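Sarcolemmal membrane-associated protein (Homo sapiens, PDB 6AR0) joins the STRIPAK phosphatase–kinase complex, which dephosphorylates the kinase STK3 and so inhibits Hippo signalling, and contains this FHA domain. Local coordinates at residues A[20-34]-A[44-58]. Sequence-based numbering, arbitrary orientation.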
loop_
_atom_site.group_PDB
_atom_site.type_symbol
_atom_site.label_atom_id
_atom_site.label_comp_id
_atom_site.label_asym_id
_atom_site.label_seq_id
_atom_site.Cartn_x
_atom_site.Cartn_y
_atom_site.Cartn_z
ATOM N N ARG A 20 9.790 -2.998 -3.250
ATOM C CA ARG A 20 9.121 -4.277 -3.061
ATOM C C ARG A 20 8.640 -4.815 -4.400
ATOM O O ARG A 20 8.082 -4.072 -5.212
ATOM C CB ARG A 20 7.925 -4.149 -2.114
ATOM C CG ARG A 20 8.231 -3.425 -0.819
ATOM C CD ARG A 20 9.305 -4.149 -0.004
ATOM N NE ARG A 20 9.607 -3.442 1.239
ATOM C CZ ARG A 20 8.905 -3.545 2.370
ATOM N NH1 ARG A 20 7.858 -4.346 2.453
ATOM N NH2 ARG A 20 9.247 -2.829 3.425
ATOM N N HIS A 21 8.868 -6.105 -4.623
ATOM C CA HIS A 21 8.357 -6.840 -5.780
ATOM C C HIS A 21 7.336 -7.827 -5.234
ATOM O O HIS A 21 7.694 -8.916 -4.797
ATOM C CB HIS A 21 9.483 -7.561 -6.542
ATOM C CG HIS A 21 10.460 -6.630 -7.184
ATOM N ND1 HIS A 21 11.570 -7.069 -7.877
ATOM C CD2 HIS A 21 10.487 -5.278 -7.231
ATOM C CE1 HIS A 21 12.231 -6.016 -8.331
ATOM N NE2 HIS A 21 11.589 -4.920 -7.962
ATOM N N VAL A 22 6.073 -7.412 -5.218
ATOM C CA VAL A 22 5.010 -8.124 -4.504
ATOM C C VAL A 22 4.161 -8.870 -5.524
ATOM O O VAL A 22 3.369 -8.265 -6.249
ATOM C CB VAL A 22 4.141 -7.170 -3.671
ATOM C CG1 VAL A 22 3.057 -7.945 -2.922
ATOM C CG2 VAL A 22 4.986 -6.361 -2.700
ATOM N N TYR A 23 4.288 -10.189 -5.560
ATOM C CA TYR A 23 3.463 -11.003 -6.434
ATOM C C TYR A 23 2.081 -11.206 -5.823
ATOM O O TYR A 23 1.926 -11.350 -4.606
ATOM C CB TYR A 23 4.164 -12.331 -6.714
ATOM C CG TYR A 23 5.392 -12.119 -7.552
ATOM C CD1 TYR A 23 5.281 -11.914 -8.915
ATOM C CD2 TYR A 23 6.662 -12.085 -6.980
ATOM C CE1 TYR A 23 6.405 -11.693 -9.695
ATOM C CE2 TYR A 23 7.791 -11.866 -7.756
ATOM C CZ TYR A 23 7.654 -11.683 -9.104
ATOM O OH TYR A 23 8.775 -11.482 -9.887
ATOM N N LEU A 24 1.074 -11.187 -6.678
ATOM C CA LEU A 24 -0.333 -11.120 -6.280
ATOM C C LEU A 24 -1.117 -12.348 -6.744
ATOM O O LEU A 24 -2.250 -12.251 -7.232
ATOM C CB LEU A 24 -0.973 -9.839 -6.802
ATOM C CG LEU A 24 -0.382 -8.545 -6.240
ATOM C CD1 LEU A 24 -1.014 -7.351 -6.929
ATOM C CD2 LEU A 24 -0.561 -8.442 -4.736
ATOM N N ASP A 25 -0.546 -13.538 -6.586
ATOM C CA ASP A 25 -1.332 -14.748 -6.802
ATOM C C ASP A 25 -2.536 -14.789 -5.879
ATOM O O ASP A 25 -3.556 -15.403 -6.216
ATOM C CB ASP A 25 -0.479 -15.997 -6.568
ATOM C CG ASP A 25 0.522 -16.252 -7.676
ATOM O OD1 ASP A 25 0.418 -15.646 -8.770
ATOM O OD2 ASP A 25 1.417 -17.101 -7.461
ATOM N N GLU A 26 -2.411 -14.205 -4.696
ATOM C CA GLU A 26 -3.524 -14.042 -3.773
ATOM C C GLU A 26 -3.401 -12.682 -3.094
ATOM O O GLU A 26 -2.360 -12.026 -3.188
ATOM C CB GLU A 26 -3.565 -15.162 -2.737
ATOM C CG GLU A 26 -2.386 -15.155 -1.805
ATOM C CD GLU A 26 -2.340 -16.388 -0.926
ATOM O OE1 GLU A 26 -1.365 -16.537 -0.160
ATOM O OE2 GLU A 26 -3.278 -17.210 -0.999
ATOM N N PRO A 27 -4.450 -12.219 -2.433
ATOM C CA PRO A 27 -4.394 -10.889 -1.819
ATOM C C PRO A 27 -3.290 -10.798 -0.782
ATOM O O PRO A 27 -3.046 -11.743 -0.018
ATOM C CB PRO A 27 -5.784 -10.739 -1.191
ATOM C CG PRO A 27 -6.662 -11.626 -2.021
ATOM C CD PRO A 27 -5.798 -12.807 -2.335
ATOM N N ILE A 28 -2.644 -9.638 -0.738
ATOM C CA ILE A 28 -1.528 -9.386 0.163
ATOM C C ILE A 28 -1.920 -8.315 1.173
ATOM O O ILE A 28 -2.425 -7.247 0.804
ATOM C CB ILE A 28 -0.275 -8.982 -0.638
ATOM C CG1 ILE A 28 0.193 -10.148 -1.530
ATOM C CG2 ILE A 28 0.853 -8.529 0.290
ATOM C CD1 ILE A 28 0.601 -11.416 -0.786
ATOM N N LYS A 29 -1.666 -8.605 2.447
ATOM C CA LYS A 29 -1.894 -7.642 3.508
ATOM C C LYS A 29 -0.833 -6.548 3.470
ATOM O O LYS A 29 0.360 -6.806 3.250
ATOM C CB LYS A 29 -1.846 -8.339 4.864
ATOM C CG LYS A 29 -2.400 -7.470 5.986
ATOM C CD LYS A 29 -2.743 -8.276 7.223
ATOM C CE LYS A 29 -1.521 -8.456 8.080
ATOM N NZ LYS A 29 -1.861 -9.192 9.327
ATOM N N ILE A 30 -1.286 -5.319 3.652
ATOM C CA ILE A 30 -0.433 -4.167 3.915
ATOM C C ILE A 30 -0.554 -3.847 5.392
ATOM O O ILE A 30 -1.669 -3.748 5.916
ATOM C CB ILE A 30 -0.886 -2.970 3.071
ATOM C CG1 ILE A 30 -0.711 -3.298 1.580
ATOM C CG2 ILE A 30 -0.115 -1.715 3.453
ATOM C CD1 ILE A 30 -1.712 -2.653 0.676
ATOM N N GLY A 31 0.575 -3.701 6.077
ATOM C CA GLY A 31 0.490 -3.414 7.494
ATOM C C GLY A 31 1.849 -3.172 8.106
ATOM O O GLY A 31 2.895 -3.299 7.462
ATOM N N ARG A 32 1.809 -2.842 9.388
ATOM C CA ARG A 32 3.004 -2.519 10.153
ATOM C C ARG A 32 3.786 -3.776 10.509
ATOM O O ARG A 32 3.200 -4.824 10.808
ATOM C CB ARG A 32 2.585 -1.817 11.446
ATOM C CG ARG A 32 3.733 -1.198 12.211
ATOM C CD ARG A 32 3.260 -0.451 13.430
ATOM N NE ARG A 32 2.826 -1.366 14.486
ATOM C CZ ARG A 32 1.567 -1.582 14.860
ATOM N NH1 ARG A 32 0.550 -0.942 14.298
ATOM N NH2 ARG A 32 1.318 -2.449 15.832
ATOM N N SER A 33 5.110 -3.650 10.517
ATOM C CA SER A 33 5.987 -4.719 10.966
ATOM C C SER A 33 5.678 -5.088 12.411
ATOM O O SER A 33 5.620 -4.217 13.284
ATOM C CB SER A 33 7.424 -4.224 10.857
ATOM O OG SER A 33 8.320 -5.194 11.337
ATOM N N VAL A 34 5.481 -6.385 12.648
ATOM C CA VAL A 34 5.256 -6.942 13.974
ATOM C C VAL A 34 5.957 -8.292 14.024
ATOM O O VAL A 34 6.391 -8.828 13.000
ATOM C CB VAL A 34 3.753 -7.103 14.288
ATOM C CG1 VAL A 34 3.068 -5.741 14.332
ATOM C CG2 VAL A 34 3.084 -8.025 13.273
ATOM N N ALA A 44 4.313 -6.348 1.551
ATOM C CA ALA A 44 3.926 -4.970 1.777
ATOM C C ALA A 44 3.785 -4.707 3.269
ATOM O O ALA A 44 2.866 -4.023 3.719
ATOM C CB ALA A 44 2.674 -4.613 0.982
ATOM N N THR A 45 4.721 -5.257 4.034
ATOM C CA THR A 45 4.838 -5.014 5.464
ATOM C C THR A 45 5.934 -3.979 5.680
ATOM O O THR A 45 7.040 -4.115 5.142
ATOM C CB THR A 45 5.168 -6.306 6.205
ATOM O OG1 THR A 45 4.124 -7.251 5.964
ATOM C CG2 THR A 45 5.311 -6.068 7.706
ATOM N N PHE A 46 5.628 -2.935 6.446
ATOM C CA PHE A 46 6.522 -1.792 6.579
ATOM C C PHE A 46 6.831 -1.498 8.039
ATOM O O PHE A 46 5.928 -1.469 8.887
ATOM C CB PHE A 46 5.923 -0.534 5.936
ATOM C CG PHE A 46 5.647 -0.687 4.463
ATOM C CD1 PHE A 46 6.648 -0.488 3.515
ATOM C CD2 PHE A 46 4.386 -1.052 4.022
ATOM C CE1 PHE A 46 6.383 -0.652 2.170
ATOM C CE2 PHE A 46 4.136 -1.225 2.675
ATOM C CZ PHE A 46 5.134 -1.014 1.753
ATOM N N ASP A 47 8.101 -1.266 8.321
ATOM C CA ASP A 47 8.520 -0.745 9.616
ATOM C C ASP A 47 8.231 0.749 9.572
ATOM O O ASP A 47 9.020 1.542 9.041
ATOM C CB ASP A 47 9.996 -1.048 9.818
ATOM C CG ASP A 47 10.522 -0.550 11.124
ATOM O OD1 ASP A 47 9.722 -0.022 11.936
ATOM O OD2 ASP A 47 11.741 -0.706 11.340
ATOM N N CYS A 48 7.056 1.129 10.080
ATOM C CA CYS A 48 6.567 2.506 10.022
ATOM C C CYS A 48 5.503 2.649 11.093
ATOM O O CYS A 48 4.512 1.913 11.085
ATOM C CB CYS A 48 5.971 2.799 8.639
ATOM S SG CYS A 48 5.287 4.455 8.443
ATOM N N LYS A 49 5.702 3.611 11.993
ATOM C CA LYS A 49 4.901 3.702 13.203
ATOM C C LYS A 49 3.431 3.953 12.908
ATOM O O LYS A 49 2.558 3.510 13.670
ATOM C CB LYS A 49 5.451 4.837 14.075
ATOM C CG LYS A 49 4.839 4.893 15.450
ATOM C CD LYS A 49 5.426 5.999 16.298
ATOM C CE LYS A 49 4.785 6.021 17.668
ATOM N NZ LYS A 49 5.178 7.232 18.412
ATOM N N VAL A 50 3.139 4.724 11.862
ATOM C CA VAL A 50 1.787 5.228 11.648
ATOM C C VAL A 50 0.880 4.225 10.954
ATOM O O VAL A 50 -0.320 4.508 10.800
ATOM C CB VAL A 50 1.810 6.597 10.934
ATOM C CG1 VAL A 50 2.675 7.609 11.694
ATOM C CG2 VAL A 50 2.297 6.464 9.517
ATOM N N LEU A 51 1.385 3.057 10.553
ATOM C CA LEU A 51 0.539 2.031 9.948
ATOM C C LEU A 51 -0.126 1.182 11.017
ATOM O O LEU A 51 0.442 0.930 12.083
ATOM C CB LEU A 51 1.334 1.093 9.041
ATOM C CG LEU A 51 1.429 1.561 7.575
ATOM C CD1 LEU A 51 2.241 2.842 7.414
ATOM C CD2 LEU A 51 2.000 0.472 6.694
ATOM N N SER A 52 -1.330 0.716 10.707
ATOM C CA SER A 52 -1.993 -0.300 11.507
ATOM C C SER A 52 -1.451 -1.688 11.160
ATOM O O SER A 52 -0.861 -1.908 10.096
ATOM C CB SER A 52 -3.506 -0.241 11.275
ATOM O OG SER A 52 -4.031 1.007 11.685
ATOM N N ARG A 53 -1.650 -2.636 12.080
ATOM C CA ARG A 53 -1.215 -4.006 11.830
ATOM C C ARG A 53 -1.918 -4.582 10.611
ATOM O O ARG A 53 -1.282 -5.193 9.743
ATOM C CB ARG A 53 -1.495 -4.872 13.058
ATOM C CG ARG A 53 -1.074 -6.327 12.887
ATOM C CD ARG A 53 -1.422 -7.182 14.098
ATOM N NE ARG A 53 -0.951 -8.559 13.927
ATOM C CZ ARG A 53 -0.022 -9.159 14.674
ATOM N NH1 ARG A 53 0.559 -8.533 15.693
ATOM N NH2 ARG A 53 0.323 -10.410 14.403
ATOM N N ASN A 54 -3.232 -4.393 10.530
ATOM C CA ASN A 54 -4.040 -4.814 9.391
ATOM C C ASN A 54 -4.544 -3.539 8.727
ATOM O O ASN A 54 -5.648 -3.068 8.981
ATOM C CB ASN A 54 -5.183 -5.701 9.843
ATOM C CG ASN A 54 -4.712 -6.863 10.685
ATOM O OD1 ASN A 54 -3.842 -7.622 10.274
ATOM N ND2 ASN A 54 -5.269 -6.993 11.881
ATOM N N HIS A 55 -3.694 -2.951 7.892
ATOM C CA HIS A 55 -3.934 -1.604 7.395
ATOM C C HIS A 55 -4.763 -1.595 6.113
ATOM O O HIS A 55 -5.748 -0.858 5.999
ATOM C CB HIS A 55 -2.581 -0.920 7.182
ATOM C CG HIS A 55 -2.684 0.548 6.978
ATOM N ND1 HIS A 55 -2.332 1.459 7.948
ATOM C CD2 HIS A 55 -3.148 1.260 5.929
ATOM C CE1 HIS A 55 -2.561 2.673 7.492
ATOM N NE2 HIS A 55 -3.055 2.581 6.271
ATOM N N ALA A 56 -4.367 -2.413 5.146
ATOM C CA ALA A 56 -5.030 -2.445 3.852
ATOM C C ALA A 56 -4.778 -3.813 3.230
ATOM O O ALA A 56 -4.074 -4.661 3.785
ATOM C CB ALA A 56 -4.562 -1.283 2.964
ATOM N N LEU A 57 -5.396 -4.023 2.074
ATOM C CA LEU A 57 -5.301 -5.259 1.323
ATOM C C LEU A 57 -5.188 -4.896 -0.147
ATOM O O LEU A 57 -5.913 -4.022 -0.618
ATOM C CB LEU A 57 -6.578 -6.057 1.571
ATOM C CG LEU A 57 -6.617 -7.529 1.175
ATOM C CD1 LEU A 57 -5.598 -8.343 1.955
ATOM C CD2 LEU A 57 -8.013 -8.073 1.390
ATOM N N VAL A 58 -4.273 -5.549 -0.867
ATOM C CA VAL A 58 -4.080 -5.312 -2.295
ATOM C C VAL A 58 -4.182 -6.638 -3.037
ATOM O O VAL A 58 -3.688 -7.665 -2.565
ATOM C CB VAL A 58 -2.737 -4.582 -2.574
ATOM C CG1 VAL A 58 -1.519 -5.394 -2.120
ATOM C CG2 VAL A 58 -2.615 -4.201 -4.029
HETATM O O HOH W 1 2.726 -7.904 3.558
HETATM O O HOH W 2 1.182 -6.431 9.805
HETATM O O HOH W 3 -2.338 -1.686 14.747
#
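Ile28 and Val58 exchange two backbone hydrogen bonds, as an antiparallel hydrogen-bonded pair, and strand 28-32 lies between strands 44-46 and 56-58. At Ile30 the ladder meets a classic beta bulge, where the carbonyl O accepts from both His55 N and Ala56 N. Along the other edge the pairing with 44-46 is parallel: Phe46 N reaches Gly31 O at 2.9 Å, and Ser33 N bonds to Phe46 O. Glycine suits position 31 because a beta carbon there would run into Arg53 O.

Among the side-chain bonds, the buried Arg20 guanidinium turns its NH1 and NH2 to the one oxygen of Thr45, NH1 at 2.8 Å and NH2 at 3.1 Å from Thr45 O, both from one face of the carbonyl plane, while Phe46 CD1 lies 3.5 Å from Arg20 NH2. Guanidinium and ring planes are 27° apart, the ring offset over one guanidinium face. With an alanine here, Thr45 O would probably be left without either guanidinium donor, and the Phe46 ring face without its cover from this side.

These strands belong to the mixed sheet of the FHA beta sandwich, and the loop 47-55 carries the Ser-X-X-His signature of FHA domains, here Ser52 to His55. Within it His55 ND1 accepts from Ser52 N in the ring plane, with NE2 tied to Gly77 O. Arg32, the arginine that follows glycine at the end of its strand in FHA domains, bends at chi3 (73°), turning NH1 onto a lone pair of Leu51 O at 2.9 Å. Lys29, long enough to reach past the bulge, donates through NZ to Asn54 OD1 (2.7 Å).

Apolar contacts fill the interior: Ile30 CD1 lies 3.9 Å from Ala56 CB, and the Ile30 side chain crosses that of Val58 at about a right angle, while Ile30 CG1 meets the small Ala44 CB.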